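Local coordinates for glutamate--LysW ligase ArgX (Sulfolobus tokodaii, PDB 3VPB), which probably uses ATP to join the amino group of glutamate to the gamma-carboxyl group of the C-terminal glutamate of the carrier protein LysW, at residues I51-S56 / D253-K258; I106-E111 / L161-V166; E232-D237 / N249-V254. All coordinates share one frame; numbering follows the deposited sequence. Where two conformers were deposited one is given.

Contact 1 of 3, residues I51-S56 / D253-K258. With GLU (glutamic acid), chain M.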
loop_
_atom_site.group_PDB
_atom_site.type_symbol
_atom_site.label_atom_id
_atom_site.label_comp_id
_atom_site.label_asym_id
_atom_site.label_seq_id
_atom_site.Cartn_x
_atom_site.Cartn_y
_atom_site.Cartn_z
ATOM N N ILE B 51 7.362 0.287 -30.544
ATOM C CA ILE B 51 6.766 1.580 -30.157
ATOM C C ILE B 51 6.181 1.293 -28.791
ATOM O O ILE B 51 5.341 0.417 -28.665
ATOM C CB ILE B 51 5.671 2.011 -31.132
ATOM C CG1 ILE B 51 6.240 2.151 -32.549
ATOM C CG2 ILE B 51 4.960 3.333 -30.662
ATOM C CD1 ILE B 51 5.148 2.551 -33.577
ATOM N N ILE B 52 6.705 1.967 -27.771
ATOM C CA ILE B 52 6.432 1.557 -26.391
ATOM C C ILE B 52 5.276 2.412 -25.897
ATOM O O ILE B 52 5.449 3.589 -25.620
ATOM C CB ILE B 52 7.693 1.768 -25.465
ATOM C CG1 ILE B 52 8.928 0.963 -25.961
ATOM C CG2 ILE B 52 7.323 1.420 -24.007
ATOM C CD1 ILE B 52 8.699 -0.590 -26.073
ATOM N N ARG B 53 4.120 1.778 -25.715
ATOM C CA ARG B 53 2.870 2.483 -25.415
ATOM C C ARG B 53 2.098 2.091 -24.120
ATOM O O ARG B 53 0.979 2.563 -23.937
ATOM C CB ARG B 53 1.938 2.401 -26.642
ATOM C CG ARG B 53 2.468 3.175 -27.876
ATOM C CD ARG B 53 2.704 4.645 -27.561
ATOM N NE ARG B 53 1.457 5.288 -27.126
ATOM C CZ ARG B 53 1.341 6.593 -26.902
ATOM N NH1 ARG B 53 0.173 7.107 -26.526
ATOM N NH2 ARG B 53 2.393 7.380 -27.083
ATOM N N PRO B 54 2.670 1.254 -23.213
ATOM C CA PRO B 54 1.881 0.982 -22.010
ATOM C C PRO B 54 1.574 2.245 -21.198
ATOM O O PRO B 54 2.407 3.164 -21.123
ATOM C CB PRO B 54 2.811 0.052 -21.186
ATOM C CG PRO B 54 3.664 -0.597 -22.215
ATOM C CD PRO B 54 3.953 0.544 -23.156
ATOM N N VAL B 55 0.397 2.241 -20.567
ATOM C CA VAL B 55 -0.066 3.326 -19.692
ATOM C C VAL B 55 0.710 3.241 -18.377
ATOM O O VAL B 55 0.984 4.262 -17.727
ATOM C CB VAL B 55 -1.591 3.209 -19.403
ATOM C CG1 VAL B 55 -2.118 4.428 -18.609
ATOM C CG2 VAL B 55 -2.394 3.008 -20.700
ATOM N N SER B 56 1.072 2.021 -17.973
ATOM C CA SER B 56 1.866 1.839 -16.739
ATOM C C SER B 56 3.301 2.211 -17.082
ATOM O O SER B 56 3.865 1.624 -18.000
ATOM C CB SER B 56 1.840 0.376 -16.298
ATOM O OG SER B 56 2.903 0.120 -15.382
ATOM N N ASP B 253 7.347 10.376 -21.339
ATOM C CA ASP B 253 7.902 9.356 -22.230
ATOM C C ASP B 253 6.908 8.501 -23.019
ATOM O O ASP B 253 7.305 7.839 -23.986
ATOM C CB ASP B 253 8.897 8.470 -21.475
ATOM C CG ASP B 253 8.301 7.848 -20.223
ATOM O OD1 ASP B 253 7.359 7.042 -20.357
ATOM O OD2 ASP B 253 8.801 8.137 -19.104
ATOM N N VAL B 254 5.639 8.497 -22.617
ATOM C CA VAL B 254 4.569 7.827 -23.381
ATOM C C VAL B 254 3.458 8.844 -23.628
ATOM O O VAL B 254 2.395 8.819 -22.975
ATOM C CB VAL B 254 4.008 6.556 -22.691
ATOM C CG1 VAL B 254 3.019 5.826 -23.635
ATOM C CG2 VAL B 254 5.138 5.564 -22.311
ATOM N N PRO B 255 3.697 9.753 -24.568
ATOM C CA PRO B 255 2.793 10.915 -24.605
ATOM C C PRO B 255 1.389 10.607 -25.096
ATOM O O PRO B 255 1.192 9.774 -25.979
ATOM C CB PRO B 255 3.500 11.910 -25.532
ATOM C CG PRO B 255 4.567 11.154 -26.231
ATOM C CD PRO B 255 4.813 9.847 -25.531
ATOM N N GLU B 256 0.412 11.251 -24.477
ATOM C CA GLU B 256 -0.942 11.220 -25.002
ATOM C C GLU B 256 -1.050 12.451 -25.902
ATOM O O GLU B 256 -0.218 13.370 -25.798
ATOM C CB GLU B 256 -1.966 11.223 -23.875
ATOM C CG GLU B 256 -2.123 9.866 -23.128
ATOM C CD GLU B 256 -2.937 10.026 -21.842
ATOM O OE1 GLU B 256 -3.665 9.082 -21.467
ATOM O OE2 GLU B 256 -2.851 11.112 -21.217
ATOM N N PHE B 257 -2.003 12.445 -26.829
ATOM C CA PHE B 257 -2.075 13.518 -27.827
ATOM C C PHE B 257 -3.460 13.826 -28.357
ATOM O O PHE B 257 -3.569 14.510 -29.376
ATOM C CB PHE B 257 -1.058 13.314 -28.991
ATOM C CG PHE B 257 -1.049 11.926 -29.590
ATOM C CD1 PHE B 257 -1.955 11.563 -30.611
ATOM C CD2 PHE B 257 -0.093 10.981 -29.165
ATOM C CE1 PHE B 257 -1.911 10.282 -31.178
ATOM C CE2 PHE B 257 -0.072 9.682 -29.684
ATOM C CZ PHE B 257 -0.970 9.335 -30.711
ATOM N N LYS B 258 -4.522 13.397 -27.662
ATOM C CA LYS B 258 -5.886 13.760 -28.103
ATOM C C LYS B 258 -6.143 15.268 -28.049
ATOM O O LYS B 258 -6.794 15.826 -28.942
ATOM C CB LYS B 258 -6.962 13.041 -27.289
ATOM C CG LYS B 258 -7.273 11.646 -27.794
ATOM C CD LYS B 258 -8.561 11.133 -27.159
ATOM C CE LYS B 258 -8.318 10.721 -25.726
ATOM N NZ LYS B 258 -9.535 10.918 -24.913
HETATM N N GLU M . -1.625 13.584 -20.359
HETATM C CA GLU M . -1.923 14.887 -21.012
HETATM C C GLU M . -2.929 15.651 -20.178
HETATM O O GLU M . -2.902 16.895 -20.217
HETATM C CB GLU M . -2.479 14.675 -22.430
HETATM C CG GLU M . -2.587 15.954 -23.242
HETATM C CD GLU M . -3.134 15.731 -24.652
HETATM O OE1 GLU M . -4.054 14.892 -24.823
HETATM O OE2 GLU M . -2.632 16.425 -25.580
HETATM O OXT GLU M . -3.787 15.056 -19.486
HETATM O O HOH W 1 7.647 5.387 -25.154
#
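Arg-53 meets Pro-255 end-on, and both terminal nitrogens converge on one acceptor: NH1 and NH2 each donate to Pro-255 O at 2.9 Å. The oxygen lies at the edge of the guanidinium and in its plane, but sharing one atom bends both bonds, with N-H...O angles little above 140°. Over one face of the same group sits Val-254 CG1, above its centre and 3.8 Å from Arg-53 CZ, the arginine and valine running antiparallel alongside each other. Phe-257 CE2 approaches Arg-53 NH1 obliquely at 4.1 Å. The arginine chain turns twice on its way, at chi2 (-58°) and chi3 (-60°), which brings its head back against the valine. Val-254 CG1 also packs 3.7 Å from Pro-54 O, and a water donates to Ile-52 O at 2.9 Å and to Asp-253 O at 2.7 Å, tying the two backbones together.

The contact joins two domains: 51-56 leaves strand 49-52 of the parallel preATP-grasp sheet, while 253-258, in the ATP-grasp domain, follows strand 245-252, and its Glu-256, Phe-257 and Lys-258 line the glutamate pocket. There the amino nitrogen of the bound glutamate donates to Glu-256 OE2 at 2.9 Å.

Glu-14, on helix 12-23, forms a salt bridge with Arg-53 NE and so helps fix the turn of the guanidinium. A leucine in place of Arg-53 would probably leave Pro-255 O without its two donors and the carboxylate of Glu-14 without its charged mate, freeing this part of the loop to shift. Glu-256, farther along, is held by Arg-11 (salt bridge to OE1) and Trp-133 NE1 (hydrogen bond to OE2), which steadies the carboxylate that accepts from the substrate's amino group. The backbones of Val-55 and Val-254 are both hydrogen-bonded to the LysW chain.

Contact 2 of 3, residues I106-E111 / L161-V166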
loop_
_atom_site.group_PDB
_atom_site.type_symbol
_atom_site.label_atom_id
_atom_site.label_comp_id
_atom_site.label_asym_id
_atom_site.label_seq_id
_atom_site.Cartn_x
_atom_site.Cartn_y
_atom_site.Cartn_z
ATOM N N ILE B 106 14.286 19.325 -2.774
ATOM C CA ILE B 106 13.880 17.933 -2.625
ATOM C C ILE B 106 13.914 17.537 -1.161
ATOM O O ILE B 106 14.895 17.802 -0.466
ATOM C CB ILE B 106 14.788 17.006 -3.465
ATOM C CG1 ILE B 106 14.735 17.433 -4.929
ATOM C CG2 ILE B 106 14.395 15.522 -3.301
ATOM C CD1 ILE B 106 13.302 17.673 -5.510
ATOM N N ALA B 107 12.829 16.911 -0.708
ATOM C CA ALA B 107 12.695 16.500 0.679
ATOM C C ALA B 107 12.371 15.008 0.725
ATOM O O ALA B 107 11.358 14.562 0.165
ATOM C CB ALA B 107 11.574 17.303 1.343
ATOM N N LEU B 108 13.224 14.238 1.400
ATOM C CA LEU B 108 13.108 12.781 1.338
ATOM C C LEU B 108 12.577 12.140 2.615
ATOM O O LEU B 108 12.807 10.942 2.864
ATOM C CB LEU B 108 14.441 12.149 0.920
ATOM C CG LEU B 108 14.999 12.709 -0.395
ATOM C CD1 LEU B 108 16.420 12.230 -0.625
ATOM C CD2 LEU B 108 14.109 12.344 -1.637
ATOM N N SER B 109 11.878 12.935 3.414
ATOM C CA SER B 109 11.196 12.446 4.617
ATOM C C SER B 109 10.166 13.482 5.038
ATOM O O SER B 109 10.206 14.604 4.588
ATOM C CB SER B 109 12.206 12.215 5.762
ATOM O OG SER B 109 12.731 13.455 6.220
ATOM N N ALA B 110 9.239 13.104 5.931
ATOM C CA ALA B 110 8.301 14.072 6.490
ATOM C C ALA B 110 9.014 15.220 7.195
ATOM O O ALA B 110 8.610 16.394 7.091
ATOM C CB ALA B 110 7.335 13.350 7.477
ATOM N N GLU B 111 10.079 14.879 7.921
ATOM C CA GLU B 111 10.864 15.886 8.628
ATOM C C GLU B 111 11.490 16.875 7.646
ATOM O O GLU B 111 11.400 18.092 7.828
ATOM C CB GLU B 111 11.984 15.222 9.447
ATOM C CG GLU B 111 12.905 16.257 10.106
ATOM C CD GLU B 111 14.023 15.631 10.921
ATOM O OE1 GLU B 111 13.978 14.414 11.176
ATOM O OE2 GLU B 111 14.936 16.371 11.337
ATOM N N LEU B 161 6.848 7.799 -3.898
ATOM C CA LEU B 161 5.791 8.805 -3.680
ATOM C C LEU B 161 6.012 9.572 -2.386
ATOM O O LEU B 161 5.366 10.586 -2.144
ATOM C CB LEU B 161 4.399 8.164 -3.666
ATOM C CG LEU B 161 3.899 7.493 -4.942
ATOM C CD1 LEU B 161 2.489 6.943 -4.670
ATOM C CD2 LEU B 161 3.868 8.460 -6.099
ATOM N N LYS B 162 6.933 9.087 -1.563
ATOM C CA LYS B 162 7.293 9.756 -0.316
ATOM C C LYS B 162 8.384 10.818 -0.500
ATOM O O LYS B 162 8.726 11.535 0.442
ATOM C CB LYS B 162 7.730 8.722 0.726
ATOM C CG LYS B 162 6.601 7.766 1.146
ATOM C CD LYS B 162 7.093 6.671 2.084
ATOM C CE LYS B 162 5.969 5.660 2.346
ATOM N NZ LYS B 162 6.298 4.747 3.479
ATOM N N ALA B 163 8.961 10.896 -1.699
ATOM C CA ALA B 163 9.925 11.933 -2.001
ATOM C C ALA B 163 9.129 13.176 -2.416
ATOM O O ALA B 163 8.219 13.079 -3.230
ATOM C CB ALA B 163 10.835 11.494 -3.133
ATOM N N HIS B 164 9.457 14.325 -1.847
ATOM C CA HIS B 164 8.716 15.545 -2.130
ATOM C C HIS B 164 9.539 16.468 -3.005
ATOM O O HIS B 164 10.649 16.838 -2.611
ATOM C CB HIS B 164 8.442 16.326 -0.856
ATOM C CG HIS B 164 7.614 15.591 0.163
ATOM N ND1 HIS B 164 6.347 15.997 0.513
ATOM C CD2 HIS B 164 7.909 14.543 0.966
ATOM C CE1 HIS B 164 5.877 15.209 1.464
ATOM N NE2 HIS B 164 6.799 14.306 1.747
ATOM N N ILE B 165 8.947 16.904 -4.117
ATOM C CA ILE B 165 9.507 18.009 -4.904
ATOM C C ILE B 165 8.743 19.262 -4.485
ATOM O O ILE B 165 7.571 19.403 -4.800
ATOM C CB ILE B 165 9.360 17.803 -6.412
ATOM C CG1 ILE B 165 9.934 16.432 -6.823
ATOM C CG2 ILE B 165 10.068 18.948 -7.168
ATOM C CD1 ILE B 165 9.674 16.077 -8.322
ATOM N N VAL B 166 9.416 20.143 -3.762
ATOM C CA VAL B 166 8.789 21.328 -3.199
ATOM C C VAL B 166 9.242 22.507 -4.038
ATOM O O VAL B 166 10.422 22.827 -4.043
ATOM C CB VAL B 166 9.259 21.526 -1.752
ATOM C CG1 VAL B 166 8.676 22.818 -1.155
ATOM C CG2 VAL B 166 8.914 20.273 -0.886
#
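An antiparallel beta ladder pairs Ala-107 with His-164 and Ile-106 with Ile-165, joining strand 104-107 to strand 164-168 in a four-stranded sheet. The Ala-107/His-164 pair is the hydrogen-bonded one, and its two bonds are nearly straight: Ala-107 N donates to His-164 O at 2.9 Å (165°), and His-164 N to Ala-107 O at 2.8 Å (168°). At the neighbouring non-hydrogen-bonded pair, Ile-106 CA brings its hydrogen to His-164 O, with a carbon-oxygen distance of 3.4 Å.

Ile-106 and Ile-165 project together from one face of the sheet. Ile-106 has CG1 anti to its own carbonyl carbon (chi1 -58°), and the chain beyond it carries CD1 to 3.8 Å from Ile-165 CG1. On the opposite face, Ala-107 CB rests 3.9 Å from His-164 CB, while the imidazole turns its edge to Ala-107 O, CD2 approaching at 3.5 Å. The polar end of that ring is engaged by Asp-126, which is hydrogen-bonded to ND1. Past the ladder, Leu-108 CD2 covers Ala-163 CB at 3.7 Å.

Strand 104-107 is outermost within the chain, but Ile-106 also pairs with a strand of the second subunit, so the sheet continues across the interface. Within the subunit, this sheet backed by helices is one of the two alpha+beta subdomains of the ATP-grasp fold, between which the nucleotide is held.

Contact 3 of 3, residues E232-D237 / N249-V254; sequences EFVSID and NELNDV. With MG (magnesium ion), chain N; ZN (zinc ion), chain O; ADP (adenosine-5'-diphosphate), chain L.
Glu-250 OE1 is gripped by two metals at once, magnesium at 2.1 Å and zinc at 2.1 Å, and therefore bridges them. The second oxygen of the same carboxylate, Glu-250 OE2, reaches zinc at 2.4 Å, which makes the group bidentate there. Across the strands, Asp-237 OD2 binds magnesium at 2.1 Å; its carboxylate projects alongside that of Glu-250, the two planes turned 87° apart. Asn-252 OD1 also binds zinc, at 2.4 Å, while its ND2 donates to Ser-235 OG at 3.2 Å, which helps to fix the rotation of the amide. The diphosphate of ADP completes much of the site, O2A and O2B on magnesium and O1B on zinc. Zinc takes a place where a second magnesium ion is known to bind, with Glu-250 and Asn-252 as its ligands.

The backbone sets these groups on one face of the hairpin. Asp-237 N donates to Glu-250 O at 2.9 Å almost in line (176°). Asp-237 O takes Asn-249 N at 2.9 Å and, weakly, Glu-250 N, so two residues stand against one: a classic beta bulge. Glu-250 CG stands between its backbone N and carbonyl carbon (chi1 66°), and the extended chain beyond it carries the carboxylate to the metals.

Arg-178 and Arg-192 hold Asp-237 by OD1 and OD2 respectively, and Ser-235 OG also bonds to Glu-56 of the LysW chain. On the other face, Ile-236 and Leu-251 pack next to each other against helix 216-229, with helix 87-96 also packing on Leu-251. Strand 233-241 is flanked by strand 175-182 and by 245-252, the latter outermost within this chain in the five-stranded antiparallel sheet.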
loop_
_atom_site.group_PDB
_atom_site.type_symbol
_atom_site.label_atom_id
_atom_site.label_comp_id
_atom_site.label_asym_id
_atom_site.label_seq_id
_atom_site.Cartn_x
_atom_site.Cartn_y
_atom_site.Cartn_z
ATOM N N GLU B 232 13.058 10.348 -28.368
ATOM C CA GLU B 232 12.636 10.303 -29.767
ATOM C C GLU B 232 11.195 10.690 -30.016
ATOM O O GLU B 232 10.855 11.164 -31.100
ATOM C CB GLU B 232 12.892 8.914 -30.375
ATOM C CG GLU B 232 14.179 8.878 -31.170
ATOM C CD GLU B 232 14.355 7.582 -31.922
ATOM O OE1 GLU B 232 14.381 6.522 -31.267
ATOM O OE2 GLU B 232 14.481 7.644 -33.163
ATOM N N PHE B 233 10.316 10.443 -29.033
ATOM C CA PHE B 233 8.920 10.833 -29.181
ATOM C C PHE B 233 8.439 11.184 -27.785
ATOM O O PHE B 233 8.081 10.304 -27.014
ATOM C CB PHE B 233 8.071 9.711 -29.810
ATOM C CG PHE B 233 6.584 9.978 -29.848
ATOM C CD1 PHE B 233 6.075 11.229 -30.189
ATOM C CD2 PHE B 233 5.681 8.951 -29.571
ATOM C CE1 PHE B 233 4.705 11.450 -30.248
ATOM C CE2 PHE B 233 4.318 9.161 -29.620
ATOM C CZ PHE B 233 3.810 10.405 -29.955
ATOM N N VAL B 234 8.484 12.467 -27.444
ATOM C CA VAL B 234 8.195 12.869 -26.060
ATOM C C VAL B 234 7.327 14.116 -26.007
ATOM O O VAL B 234 7.299 14.916 -26.963
ATOM C CB VAL B 234 9.484 13.133 -25.233
ATOM C CG1 VAL B 234 10.296 11.830 -24.977
ATOM C CG2 VAL B 234 10.342 14.206 -25.909
ATOM N N SER B 235 6.623 14.289 -24.894
ATOM C CA SER B 235 5.948 15.557 -24.665
ATOM C C SER B 235 6.697 16.366 -23.617
ATOM O O SER B 235 7.517 15.836 -22.835
ATOM C CB SER B 235 4.469 15.355 -24.278
ATOM O OG SER B 235 4.379 14.695 -23.043
ATOM N N ILE B 236 6.449 17.674 -23.639
ATOM C CA ILE B 236 7.103 18.594 -22.732
ATOM C C ILE B 236 6.032 19.533 -22.185
ATOM O O ILE B 236 5.171 20.029 -22.949
ATOM C CB ILE B 236 8.180 19.454 -23.447
ATOM C CG1 ILE B 236 9.099 18.614 -24.345
ATOM C CG2 ILE B 236 9.049 20.195 -22.417
ATOM C CD1 ILE B 236 8.544 18.244 -25.781
ATOM N N ASP B 237 6.081 19.752 -20.867
ATOM C CA ASP B 237 5.198 20.687 -20.191
ATOM C C ASP B 237 6.016 21.931 -19.857
ATOM O O ASP B 237 7.097 21.844 -19.245
ATOM C CB ASP B 237 4.653 20.125 -18.855
ATOM C CG ASP B 237 3.702 18.945 -19.011
ATOM O OD1 ASP B 237 3.699 18.250 -20.039
ATOM O OD2 ASP B 237 2.918 18.696 -18.043
ATOM N N ASN B 249 8.687 22.339 -16.878
ATOM C CA ASN B 249 8.140 21.659 -15.729
ATOM C C ASN B 249 8.349 20.143 -15.750
ATOM O O ASN B 249 8.624 19.541 -14.710
ATOM C CB ASN B 249 6.657 21.991 -15.641
ATOM C CG ASN B 249 6.019 21.510 -14.368
ATOM O OD1 ASN B 249 6.645 21.474 -13.311
ATOM N ND2 ASN B 249 4.744 21.152 -14.462
ATOM N N GLU B 250 8.153 19.507 -16.901
ATOM C CA GLU B 250 8.414 18.061 -17.006
ATOM C C GLU B 250 8.474 17.623 -18.454
ATOM O O GLU B 250 8.121 18.385 -19.351
ATOM C CB GLU B 250 7.364 17.232 -16.277
ATOM C CG GLU B 250 5.966 17.315 -16.895
ATOM C CD GLU B 250 5.132 16.088 -16.582
ATOM O OE1 GLU B 250 3.894 16.127 -16.832
ATOM O OE2 GLU B 250 5.726 15.073 -16.126
ATOM N N LEU B 251 8.916 16.389 -18.659
ATOM C CA LEU B 251 8.814 15.724 -19.949
ATOM C C LEU B 251 8.110 14.413 -19.750
ATOM O O LEU B 251 8.112 13.893 -18.646
ATOM C CB LEU B 251 10.205 15.485 -20.565
ATOM C CG LEU B 251 10.857 16.741 -21.169
ATOM C CD1 LEU B 251 11.696 17.475 -20.130
ATOM C CD2 LEU B 251 11.679 16.416 -22.392
ATOM N N ASN B 252 7.482 13.879 -20.787
ATOM C CA ASN B 252 6.770 12.614 -20.642
ATOM C C ASN B 252 7.159 11.639 -21.730
ATOM O O ASN B 252 7.236 12.019 -22.906
ATOM C CB ASN B 252 5.262 12.849 -20.643
ATOM C CG ASN B 252 4.815 13.826 -19.535
ATOM O OD1 ASN B 252 4.613 13.424 -18.392
ATOM N ND2 ASN B 252 4.656 15.103 -19.887
ATOM N N ASP B 253 7.347 10.376 -21.339
ATOM C CA ASP B 253 7.902 9.356 -22.230
ATOM C C ASP B 253 6.908 8.501 -23.019
ATOM O O ASP B 253 7.305 7.839 -23.986
ATOM C CB ASP B 253 8.897 8.470 -21.475
ATOM C CG ASP B 253 8.301 7.848 -20.223
ATOM O OD1 ASP B 253 7.359 7.042 -20.357
ATOM O OD2 ASP B 253 8.801 8.137 -19.104
ATOM N N VAL B 254 5.639 8.497 -22.617
ATOM C CA VAL B 254 4.569 7.827 -23.381
ATOM C C VAL B 254 3.458 8.844 -23.628
ATOM O O VAL B 254 2.395 8.819 -22.975
ATOM C CB VAL B 254 4.008 6.556 -22.691
ATOM C CG1 VAL B 254 3.019 5.826 -23.635
ATOM C CG2 VAL B 254 5.138 5.564 -22.311
HETATM MG MG MG N . 2.192 17.324 -16.674
HETATM ZN ZN ZN O . 3.563 14.070 -16.388
HETATM P PB ADP L . 1.965 15.492 -14.111
HETATM O O1B ADP L . 3.062 14.608 -14.575
HETATM O O2B ADP L . 1.167 16.192 -15.199
HETATM O O3B ADP L . 1.071 14.916 -13.050
HETATM P PA ADP L . 2.950 18.188 -13.653
HETATM O O1A ADP L . 4.194 18.583 -12.864
HETATM O O2A ADP L . 2.823 18.397 -15.145
HETATM O O3A ADP L . 2.716 16.644 -13.268
HETATM O "O5'" ADP L . 1.729 18.935 -12.924
HETATM C "C5'" ADP L . 0.375 18.862 -13.371
HETATM C "C4'" ADP L . -0.220 20.257 -13.433
HETATM O "O4'" ADP L . -0.036 20.894 -12.165
HETATM C "C3'" ADP L . 0.535 21.125 -14.444
HETATM O "O3'" ADP L . -0.056 21.028 -15.746
HETATM C "C2'" ADP L . 0.376 22.514 -13.873
HETATM O "O2'" ADP L . -0.904 23.057 -14.226
HETATM C "C1'" ADP L . 0.364 22.251 -12.390
HETATM N N9 ADP L . 1.711 22.438 -11.817
HETATM C C8 ADP L . 2.627 21.482 -11.516
HETATM N N7 ADP L . 3.700 22.065 -10.963
HETATM C C5 ADP L . 3.468 23.392 -10.904
HETATM C C6 ADP L . 4.204 24.581 -10.460
HETATM N N6 ADP L . 5.427 24.446 -9.912
HETATM N N1 ADP L . 3.582 25.796 -10.536
HETATM C C2 ADP L . 2.358 25.946 -11.056
HETATM N N3 ADP L . 1.648 24.885 -11.516
HETATM C C4 ADP L . 2.164 23.627 -11.464
HETATM O O HOH W 2 3.009 21.363 -16.455
HETATM O O HOH W 3 0.466 18.551 -16.887
HETATM O O HOH W 4 4.111 12.113 -15.858
#

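How the contacts relate
Contacts 1 and 3 adjoin, their centres 10 Å apart, and share Asp-253 and Val-254: the strand that carries metal ligands runs straight into the loop that binds glutamate. Phe-233 packs against Arg-53, Pro-255 and Phe-257, so the two contacts are also joined through side chains. Contact 2 stands off in a separate sheet, with centres about 27 Å from contact 1 and 23 Å from contact 3. Along the chain, contact 1 spans the longest loop, from the preATP-grasp domain to near the C-terminus; contact 2 closes within it, before the hairpin of contact 3 opens. Hairpin and following loop thus put metal ligands next to glutamate-binding residues, and contact 1 brings that loop against the preATP-grasp sheet.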